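Local coordinates for L-arabinose ABC transporter, periplasmic L-arabinose-binding protein (Burkholderia thailandensis, PDB 4KZK) that binds beta-D-galactose in this structure and probably captures L-arabinose in the periplasm for uptake by an ABC transporter, at residues 38-44 / 92-98; 119-123 / 294-298; 158-164 / 257-261. One frame throughout, in Å; residues are numbered along the deposited sequence. Where two conformers were deposited one is given.

Contact 1. Residues 38-44 / 92-98; sequences KIGFVVK and AQGVIIC. With GAL (beta-D-galactopyranose), chain B.
The F41 ring carries I96 on one face, and the CG1 methyl of V43, two residues along the same strand, sits at its edge in the ring plane. I96 CG2 stands 4.0 Å from the F41 ring centroid and 18° off the normal, a CH-pi contact displaced toward the rim. The ring reaches that methyl because F41 CG is anti to the backbone N (chi1 -154°); W55 of helix 49-65 meets the same ring at a steep angle. On the other face of the sheet V42 and I97 run side by side, V42 CG1 touching I97 CD1 at 3.7 Å, while V42 CG2 meets V95 CG2. Strands 38-43 and 94-98, axes 15° apart, are adjacent parallel strands of an alpha/beta lobe, joined through helix 49-65, edge strand 68-73 and helix 77-89. The bond from V42 N to I96 O, 2.9 Å, is typical of those joining them. At the start of the pair K38 N donates to Q93 OE1 (2.8 Å) and K38 O accepts from Q93 N. At the other end K44 extends past C98, CD lying 3.9 Å from C98 SG, and K44 NZ donates to galactose O2 (2.8 Å) and, at 3.2 Å, to O1. A salt bridge from D124 probably offsets the ammonium charge and steadies K44 NZ between these neighbouring oxygens.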
loop_
_atom_site.group_PDB
_atom_site.type_symbol
_atom_site.label_atom_id
_atom_site.label_comp_id
_atom_site.label_asym_id
_atom_site.label_seq_id
_atom_site.Cartn_x
_atom_site.Cartn_y
_atom_site.Cartn_z
ATOM N N LYS A 38 -24.132 10.559 6.494
ATOM C CA LYS A 38 -22.797 11.128 6.457
ATOM C C LYS A 38 -21.807 10.051 6.861
ATOM O O LYS A 38 -21.987 9.395 7.875
ATOM C CB LYS A 38 -22.752 12.312 7.413
ATOM C CG LYS A 38 -21.568 13.233 7.234
ATOM C CD LYS A 38 -21.677 14.437 8.155
ATOM C CE LYS A 38 -22.602 15.498 7.576
ATOM N NZ LYS A 38 -22.993 16.568 8.536
ATOM N N ILE A 39 -20.785 9.856 6.026
ATOM C CA ILE A 39 -19.773 8.818 6.231
ATOM C C ILE A 39 -18.396 9.467 6.252
ATOM O O ILE A 39 -18.069 10.279 5.371
ATOM C CB ILE A 39 -19.844 7.742 5.132
ATOM C CG1 ILE A 39 -21.158 6.962 5.255
ATOM C CG2 ILE A 39 -18.667 6.775 5.230
ATOM C CD1 ILE A 39 -21.442 6.018 4.106
ATOM N N GLY A 40 -17.607 9.103 7.259
ATOM C CA GLY A 40 -16.217 9.556 7.372
ATOM C C GLY A 40 -15.309 8.617 6.631
ATOM O O GLY A 40 -15.574 7.420 6.584
ATOM N N PHE A 41 -14.244 9.156 6.033
ATOM C CA PHE A 41 -13.230 8.339 5.357
ATOM C C PHE A 41 -11.881 8.919 5.770
ATOM O O PHE A 41 -11.478 9.968 5.302
ATOM C CB PHE A 41 -13.407 8.359 3.841
ATOM C CG PHE A 41 -12.853 7.140 3.135
ATOM C CD1 PHE A 41 -11.495 6.818 3.181
ATOM C CD2 PHE A 41 -13.697 6.290 2.431
ATOM C CE1 PHE A 41 -11.016 5.691 2.522
ATOM C CE2 PHE A 41 -13.214 5.167 1.768
ATOM C CZ PHE A 41 -11.852 4.864 1.827
ATOM N N VAL A 42 -11.233 8.218 6.686
ATOM C CA VAL A 42 -10.078 8.719 7.439
ATOM C C VAL A 42 -8.865 7.939 6.974
ATOM O O VAL A 42 -8.894 6.726 6.977
ATOM C CB VAL A 42 -10.322 8.565 8.961
ATOM C CG1 VAL A 42 -9.085 8.970 9.749
ATOM C CG2 VAL A 42 -11.559 9.386 9.351
ATOM N N VAL A 43 -7.814 8.639 6.543
ATOM C CA VAL A 43 -6.629 7.985 5.975
ATOM C C VAL A 43 -5.322 8.366 6.662
ATOM O O VAL A 43 -5.121 9.514 7.070
ATOM C CB VAL A 43 -6.502 8.259 4.448
ATOM C CG1 VAL A 43 -7.762 7.813 3.719
ATOM C CG2 VAL A 43 -6.179 9.722 4.157
ATOM N N LYS A 44 -4.410 7.409 6.767
ATOM C CA LYS A 44 -3.168 7.645 7.488
ATOM C C LYS A 44 -2.210 8.616 6.799
ATOM O O LYS A 44 -1.419 9.284 7.467
ATOM C CB LYS A 44 -2.438 6.325 7.771
ATOM C CG LYS A 44 -2.086 5.524 6.539
ATOM C CD LYS A 44 -1.321 4.238 6.851
ATOM C CE LYS A 44 -0.912 3.552 5.555
ATOM N NZ LYS A 44 -0.146 2.266 5.718
ATOM N N ALA A 92 -21.996 12.124 11.737
ATOM C CA ALA A 92 -21.765 11.015 10.832
ATOM C C ALA A 92 -22.296 9.731 11.446
ATOM O O ALA A 92 -22.250 9.564 12.667
ATOM C CB ALA A 92 -20.273 10.887 10.551
ATOM N N GLN A 93 -22.821 8.827 10.618
ATOM C CA GLN A 93 -23.300 7.536 11.110
ATOM C C GLN A 93 -22.328 6.393 10.831
ATOM O O GLN A 93 -22.571 5.260 11.232
ATOM C CB GLN A 93 -24.676 7.191 10.522
ATOM C CG GLN A 93 -25.765 8.235 10.786
ATOM C CD GLN A 93 -25.868 9.272 9.679
ATOM O OE1 GLN A 93 -25.104 9.246 8.726
ATOM N NE2 GLN A 93 -26.832 10.176 9.795
ATOM N N GLY A 94 -21.228 6.673 10.143
ATOM C CA GLY A 94 -20.225 5.652 9.903
ATOM C C GLY A 94 -18.877 6.238 9.562
ATOM O O GLY A 94 -18.795 7.383 9.138
ATOM N N VAL A 95 -17.838 5.423 9.735
ATOM C CA VAL A 95 -16.466 5.809 9.380
ATOM C C VAL A 95 -15.712 4.596 8.808
ATOM O O VAL A 95 -15.760 3.464 9.350
ATOM C CB VAL A 95 -15.718 6.398 10.614
ATOM C CG1 VAL A 95 -15.764 5.444 11.801
ATOM C CG2 VAL A 95 -14.270 6.791 10.275
ATOM N N ILE A 96 -14.999 4.862 7.717
ATOM C CA ILE A 96 -14.056 3.921 7.115
ATOM C C ILE A 96 -12.673 4.497 7.377
ATOM O O ILE A 96 -12.462 5.693 7.173
ATOM C CB ILE A 96 -14.320 3.783 5.606
ATOM C CG1 ILE A 96 -15.724 3.221 5.338
ATOM C CG2 ILE A 96 -13.267 2.917 4.939
ATOM C CD1 ILE A 96 -16.243 3.472 3.944
ATOM N N ILE A 97 -11.768 3.685 7.890
ATOM C CA ILE A 97 -10.469 4.215 8.314
ATOM C C ILE A 97 -9.307 3.307 7.914
ATOM O O ILE A 97 -9.404 2.096 8.035
ATOM C CB ILE A 97 -10.449 4.495 9.838
ATOM C CG1 ILE A 97 -9.118 5.131 10.280
ATOM C CG2 ILE A 97 -10.787 3.241 10.653
ATOM C CD1 ILE A 97 -9.167 5.828 11.620
ATOM N N CYS A 98 -8.232 3.926 7.438
ATOM C CA CYS A 98 -6.929 3.273 7.359
ATOM C C CYS A 98 -6.085 3.950 8.421
ATOM O O CYS A 98 -5.594 5.053 8.207
ATOM C CB CYS A 98 -6.266 3.403 5.988
ATOM S SG CYS A 98 -4.665 2.510 5.969
HETATM C C1 GAL B . -1.418 0.566 2.644
HETATM C C2 GAL B . -0.313 1.388 1.985
HETATM C C3 GAL B . -0.881 2.025 0.709
HETATM C C4 GAL B . -1.496 0.945 -0.177
HETATM C C5 GAL B . -2.554 0.197 0.614
HETATM C C6 GAL B . -3.165 -0.938 -0.196
HETATM O O1 GAL B . -0.839 -0.106 3.746
HETATM O O2 GAL B . 0.102 2.379 2.896
HETATM O O3 GAL B . 0.125 2.760 0.001
HETATM O O4 GAL B . -0.506 0.080 -0.676
HETATM O O5 GAL B . -1.928 -0.401 1.740
HETATM O O6 GAL B . -4.147 -1.627 0.562
#

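Contact 2. Residues 119-123 / 294-298; sequences LMSVD and HGYDT. With GAL (beta-D-galactopyranose), chain B.
Three donors hold D123 OD1: galactose O6 at 2.6 Å, H294 ND1 at 2.8 Å, and W50 NE1 of helix 49-65. The histidine bond is bent, with an N-H...O angle of 146°. It meets OD1 on the syn side, 31° out of the carboxylate plane, yet the oxygen lies close to the plane of the imidazole, and the two planar groups are turned only moderately against each other. H294 NE2, on the far side of the ring, is hydrogen-bonded to T318 OG1, so both ring nitrogens are engaged and the rotation of the imidazole is fixed. H294 lines the sugar pocket, its CE1 coming within 3.7 Å of galactose O6, and through its ND1 bond it also orients the carboxylate that receives the O6 hydroxyl. Strand 118-122 and helix 291-308 run nearly antiparallel here, with segment axes 10.2 Å apart and their directions at 154°: a helix packed on the sheet of one lobe of the periplasmic binding protein fold, with the sugar site at the C-terminal end of the strand. Beside the polar pair, V122 CG2 meets the histidine obliquely, 3.6 Å from H294 O and 3.8 Å from H294 ND1. This branch is anti to the backbone N of V122, which directs it at the helix. T298 OG1 donates to H294 O at 2.7 Å from well above the carbonyl plane, an intrahelical bond beside a wider pi-type turn. Farther from the sugar, the sulfur of M120 packs against T298, with M120 SD 3.6 Å from T298 O.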
loop_
_atom_site.group_PDB
_atom_site.type_symbol
_atom_site.label_atom_id
_atom_site.label_comp_id
_atom_site.label_asym_id
_atom_site.label_seq_id
_atom_site.Cartn_x
_atom_site.Cartn_y
_atom_site.Cartn_z
ATOM N N LEU A 119 -18.255 1.125 12.093
ATOM C CA LEU A 119 -16.807 1.170 11.858
ATOM C C LEU A 119 -16.361 0.086 10.872
ATOM O O LEU A 119 -16.626 -1.100 11.084
ATOM C CB LEU A 119 -16.062 0.989 13.187
ATOM C CG LEU A 119 -14.538 0.846 13.109
ATOM C CD1 LEU A 119 -13.887 2.096 12.545
ATOM C CD2 LEU A 119 -13.955 0.479 14.459
ATOM N N MET A 120 -15.636 0.515 9.832
ATOM C CA MET A 120 -15.039 -0.355 8.818
ATOM C C MET A 120 -13.587 0.069 8.607
ATOM O O MET A 120 -13.275 1.238 8.724
ATOM C CB MET A 120 -15.797 -0.191 7.508
ATOM C CG MET A 120 -15.265 -1.006 6.347
ATOM S SD MET A 120 -16.344 -0.795 4.929
ATOM C CE MET A 120 -17.820 -1.623 5.508
ATOM N N SER A 121 -12.719 -0.897 8.338
ATOM C CA SER A 121 -11.306 -0.609 8.037
ATOM C C SER A 121 -10.999 -0.869 6.575
ATOM O O SER A 121 -11.644 -1.695 5.905
ATOM C CB SER A 121 -10.369 -1.427 8.931
ATOM O OG SER A 121 -10.625 -2.790 8.772
ATOM N N VAL A 122 -10.006 -0.151 6.078
ATOM C CA VAL A 122 -9.525 -0.337 4.709
ATOM C C VAL A 122 -8.000 -0.331 4.749
ATOM O O VAL A 122 -7.389 0.442 5.504
ATOM C CB VAL A 122 -10.140 0.714 3.744
ATOM C CG1 VAL A 122 -9.681 2.121 4.060
ATOM C CG2 VAL A 122 -9.881 0.339 2.297
ATOM N N ASP A 123 -7.418 -1.215 3.936
ATOM C CA ASP A 123 -5.976 -1.391 3.724
ATOM C C ASP A 123 -5.276 -2.070 4.877
ATOM O O ASP A 123 -4.762 -3.155 4.706
ATOM C CB ASP A 123 -5.298 -0.075 3.348
ATOM C CG ASP A 123 -6.009 0.602 2.214
ATOM O OD1 ASP A 123 -6.109 -0.031 1.130
ATOM O OD2 ASP A 123 -6.523 1.717 2.389
ATOM N N HIS A 294 -11.542 -0.231 -3.055
ATOM C CA HIS A 294 -11.217 0.270 -1.719
ATOM C C HIS A 294 -11.893 1.578 -1.334
ATOM O O HIS A 294 -12.020 1.870 -0.154
ATOM C CB HIS A 294 -9.696 0.407 -1.579
ATOM C CG HIS A 294 -8.979 -0.903 -1.553
ATOM N ND1 HIS A 294 -7.954 -1.173 -0.670
ATOM C CD2 HIS A 294 -9.130 -2.014 -2.313
ATOM C CE1 HIS A 294 -7.502 -2.399 -0.890
ATOM N NE2 HIS A 294 -8.209 -2.934 -1.872
ATOM N N GLY A 295 -12.327 2.372 -2.316
ATOM C CA GLY A 295 -12.973 3.663 -2.061
ATOM C C GLY A 295 -14.466 3.652 -2.316
ATOM O O GLY A 295 -15.230 4.159 -1.501
ATOM N N TYR A 296 -14.880 3.121 -3.462
ATOM C CA TYR A 296 -16.308 3.147 -3.824
ATOM C C TYR A 296 -17.040 1.976 -3.148
ATOM O O TYR A 296 -18.056 2.207 -2.477
ATOM C CB TYR A 296 -16.452 3.187 -5.357
ATOM C CG TYR A 296 -17.846 3.387 -5.897
ATOM C CD1 TYR A 296 -18.711 2.332 -5.967
ATOM C CD2 TYR A 296 -18.259 4.628 -6.348
ATOM C CE1 TYR A 296 -19.991 2.488 -6.465
ATOM C CE2 TYR A 296 -19.548 4.818 -6.855
ATOM C CZ TYR A 296 -20.411 3.741 -6.903
ATOM O OH TYR A 296 -21.694 3.879 -7.410
ATOM N N ASP A 297 -16.531 0.751 -3.265
ATOM C CA ASP A 297 -17.259 -0.429 -2.739
ATOM C C ASP A 297 -17.321 -0.454 -1.218
ATOM O O ASP A 297 -18.322 -0.875 -0.637
ATOM C CB ASP A 297 -16.683 -1.758 -3.239
ATOM C CG ASP A 297 -16.966 -1.997 -4.705
ATOM O OD1 ASP A 297 -17.451 -1.068 -5.365
ATOM O OD2 ASP A 297 -16.697 -3.116 -5.170
ATOM N N THR A 298 -16.256 -0.016 -0.560
ATOM C CA THR A 298 -16.292 0.095 0.885
ATOM C C THR A 298 -17.371 1.098 1.293
ATOM O O THR A 298 -18.149 0.835 2.220
ATOM C CB THR A 298 -14.949 0.574 1.447
ATOM O OG1 THR A 298 -14.559 1.775 0.766
ATOM C CG2 THR A 298 -13.885 -0.524 1.306
HETATM C C1 GAL B . -1.418 0.566 2.644
HETATM C C2 GAL B . -0.313 1.388 1.985
HETATM C C3 GAL B . -0.881 2.025 0.709
HETATM C C4 GAL B . -1.496 0.945 -0.177
HETATM C C5 GAL B . -2.554 0.197 0.614
HETATM C C6 GAL B . -3.165 -0.938 -0.196
HETATM O O1 GAL B . -0.839 -0.106 3.746
HETATM O O2 GAL B . 0.102 2.379 2.896
HETATM O O3 GAL B . 0.125 2.760 0.001
HETATM O O4 GAL B . -0.506 0.080 -0.676
HETATM O O5 GAL B . -1.928 -0.401 1.740
HETATM O O6 GAL B . -4.147 -1.627 0.562
#

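Contact 3. Residues 158-164 / 257-261; sequences EAKRRGW and TDDMI
I261 CD1 is packed tightly between the last helical turn and an indole: it lies 3.5 Å from A159 N and sits over the six-membered ring of W164, 3.9 Å from its centroid and 18° off the normal. I261 CG1 belongs to the same packing, since it stands over the centre of the R162 guanidinium, 3.7 Å from R162 CZ. With CG1 anti to its carbonyl carbon (chi1 -59°), I261 projects toward the helix and meets R162 and W164 from the opposite direction. H232 stacks on W164, and F284 of strand 283-288 touches both I261 and E158. Helix 144-161 ends here in a Schellman motif, with G163 at positive phi and G163 N and W164 N bonded back to K160 O and A159 O; the turn brings W164 round to the start of strand 260-264, in the lobe of the fold remote from the N-terminal strands. Along segment 158-164, E158 OE2 accepts from three donors, R162 NE at 2.9 Å, R162 NH2 and R161 NH2, while R161 NE bonds E158 OE1. The bonds to E158 lie in the R162 guanidinium plane and so fix the rotation of the group whose face I261 CG1 covers. The other side is looser and wetter. There R162 NH1 donates to T257 O at 3.0 Å with an N-H...O angle of 148°, and the chain of R162 is extended from CG to NE to get there. A water takes a bond from R162 NH2 (2.8 Å) and gives one to M260 O (2.6 Å), and it also bonds T257 OG1, bridging the two segments.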
loop_
_atom_site.group_PDB
_atom_site.type_symbol
_atom_site.label_atom_id
_atom_site.label_comp_id
_atom_site.label_asym_id
_atom_site.label_seq_id
_atom_site.Cartn_x
_atom_site.Cartn_y
_atom_site.Cartn_z
ATOM N N GLU A 158 12.160 -9.582 -15.659
ATOM C CA GLU A 158 12.925 -8.497 -16.286
ATOM C C GLU A 158 14.419 -8.772 -16.138
ATOM O O GLU A 158 15.210 -8.516 -17.046
ATOM C CB GLU A 158 12.517 -7.155 -15.683
ATOM C CG GLU A 158 13.276 -5.932 -16.195
ATOM C CD GLU A 158 13.186 -5.705 -17.693
ATOM O OE1 GLU A 158 12.319 -6.306 -18.372
ATOM O OE2 GLU A 158 13.989 -4.886 -18.195
ATOM N N ALA A 159 14.813 -9.298 -14.987
ATOM C CA ALA A 159 16.207 -9.684 -14.793
ATOM C C ALA A 159 16.623 -10.712 -15.849
ATOM O O ALA A 159 17.695 -10.603 -16.433
ATOM C CB ALA A 159 16.450 -10.225 -13.394
ATOM N N LYS A 160 15.767 -11.699 -16.084
ATOM C CA LYS A 160 16.008 -12.730 -17.089
ATOM C C LYS A 160 16.100 -12.123 -18.478
ATOM O O LYS A 160 17.000 -12.473 -19.240
ATOM C CB LYS A 160 14.889 -13.766 -17.036
ATOM C CG LYS A 160 14.916 -14.811 -18.133
ATOM C CD LYS A 160 13.821 -15.830 -17.877
ATOM C CE LYS A 160 14.288 -16.871 -16.886
ATOM N NZ LYS A 160 15.178 -17.829 -17.573
ATOM N N ARG A 161 15.186 -11.212 -18.813
ATOM C CA ARG A 161 15.246 -10.544 -20.113
ATOM C C ARG A 161 16.611 -9.864 -20.334
ATOM O O ARG A 161 17.155 -9.890 -21.442
ATOM C CB ARG A 161 14.110 -9.523 -20.236
ATOM C CG ARG A 161 13.809 -9.083 -21.659
ATOM C CD ARG A 161 12.843 -7.909 -21.689
ATOM N NE ARG A 161 13.420 -6.759 -20.997
ATOM C CZ ARG A 161 14.351 -5.959 -21.509
ATOM N NH1 ARG A 161 14.816 -6.149 -22.747
ATOM N NH2 ARG A 161 14.819 -4.955 -20.777
ATOM N N ARG A 162 17.168 -9.281 -19.268
ATOM C CA ARG A 162 18.470 -8.591 -19.327
ATOM C C ARG A 162 19.680 -9.519 -19.304
ATOM O O ARG A 162 20.811 -9.059 -19.486
ATOM C CB ARG A 162 18.587 -7.581 -18.170
ATOM C CG ARG A 162 17.580 -6.465 -18.269
ATOM C CD ARG A 162 17.803 -5.390 -17.234
ATOM N NE ARG A 162 16.635 -4.530 -17.146
ATOM C CZ ARG A 162 16.589 -3.423 -16.418
ATOM N NH1 ARG A 162 17.654 -3.014 -15.727
ATOM N NH2 ARG A 162 15.479 -2.721 -16.399
ATOM N N GLY A 163 19.452 -10.807 -19.061
ATOM C CA GLY A 163 20.531 -11.787 -19.007
ATOM C C GLY A 163 21.309 -11.773 -17.706
ATOM O O GLY A 163 22.442 -12.256 -17.640
ATOM N N TRP A 164 20.697 -11.213 -16.668
ATOM C CA TRP A 164 21.314 -11.159 -15.356
ATOM C C TRP A 164 21.463 -12.578 -14.805
ATOM O O TRP A 164 20.615 -13.429 -15.031
ATOM C CB TRP A 164 20.452 -10.325 -14.399
ATOM C CG TRP A 164 20.549 -8.857 -14.585
ATOM C CD1 TRP A 164 21.072 -8.188 -15.654
ATOM C CD2 TRP A 164 20.065 -7.848 -13.684
ATOM N NE1 TRP A 164 20.962 -6.824 -15.464
ATOM C CE2 TRP A 164 20.349 -6.595 -14.262
ATOM C CE3 TRP A 164 19.437 -7.883 -12.434
ATOM C CZ2 TRP A 164 20.027 -5.388 -13.633
ATOM C CZ3 TRP A 164 19.124 -6.686 -11.812
ATOM C CH2 TRP A 164 19.425 -5.453 -12.416
ATOM N N THR A 257 19.486 2.940 -13.764
ATOM C CA THR A 257 18.463 2.074 -14.321
ATOM C C THR A 257 18.983 0.772 -14.928
ATOM O O THR A 257 18.296 -0.235 -14.868
ATOM C CB THR A 257 17.570 2.811 -15.330
ATOM O OG1 THR A 257 16.444 1.980 -15.628
ATOM C CG2 THR A 257 18.343 3.162 -16.608
ATOM N N ASP A 258 20.193 0.756 -15.466
ATOM C CA ASP A 258 20.710 -0.496 -16.017
ATOM C C ASP A 258 21.052 -1.542 -14.956
ATOM O O ASP A 258 21.070 -2.742 -15.252
ATOM C CB ASP A 258 21.944 -0.234 -16.883
ATOM C CG ASP A 258 21.611 0.490 -18.190
ATOM O OD1 ASP A 258 20.443 0.463 -18.641
ATOM O OD2 ASP A 258 22.542 1.061 -18.786
ATOM N N ASP A 259 21.290 -1.090 -13.729
ATOM C CA ASP A 259 21.755 -1.950 -12.649
ATOM C C ASP A 259 20.732 -2.120 -11.544
ATOM O O ASP A 259 21.024 -2.767 -10.549
ATOM C CB ASP A 259 23.065 -1.397 -12.079
ATOM C CG ASP A 259 24.201 -1.459 -13.081
ATOM O OD1 ASP A 259 24.243 -2.410 -13.895
ATOM O OD2 ASP A 259 25.025 -0.536 -13.064
ATOM N N MET A 260 19.522 -1.590 -11.751
ATOM C CA MET A 260 18.453 -1.655 -10.733
ATOM C C MET A 260 17.119 -2.038 -11.361
ATOM O O MET A 260 16.679 -1.385 -12.295
ATOM C CB MET A 260 18.292 -0.302 -10.025
ATOM C CG MET A 260 17.032 -0.173 -9.147
ATOM S SD MET A 260 16.991 -1.263 -7.704
ATOM C CE MET A 260 18.193 -0.545 -6.592
ATOM N N ILE A 261 16.479 -3.083 -10.842
ATOM C CA ILE A 261 15.084 -3.392 -11.209
ATOM C C ILE A 261 14.236 -3.331 -9.945
ATOM O O ILE A 261 14.360 -4.185 -9.069
ATOM C CB ILE A 261 14.947 -4.777 -11.870
ATOM C CG1 ILE A 261 15.809 -4.838 -13.127
ATOM C CG2 ILE A 261 13.494 -5.072 -12.189
ATOM C CD1 ILE A 261 15.961 -6.239 -13.662
HETATM O O HOH W 1 15.533 -0.663 -14.551
#

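Contacts 1 and 2 are adjacent, their centres 9 Å apart, because strands 94-98 and 118-122 are neighbours in the sheet: M120 N lies 3.0 Å from V95 O and M120 O 3.0 Å from I97 N, both probable hydrogen bonds. F41 CZ also packs against H294 O at 3.6 Å. Both reach the same galactose, contact 1 through a lysine at O1 and O2 and contact 2 through an aspartate at O6. Contact 3 shares the mixed sheet but lies on the other side of the chain's centre, about 42 Å from contact 1 and 37 Å from contact 2 between centres, away from the sugar site.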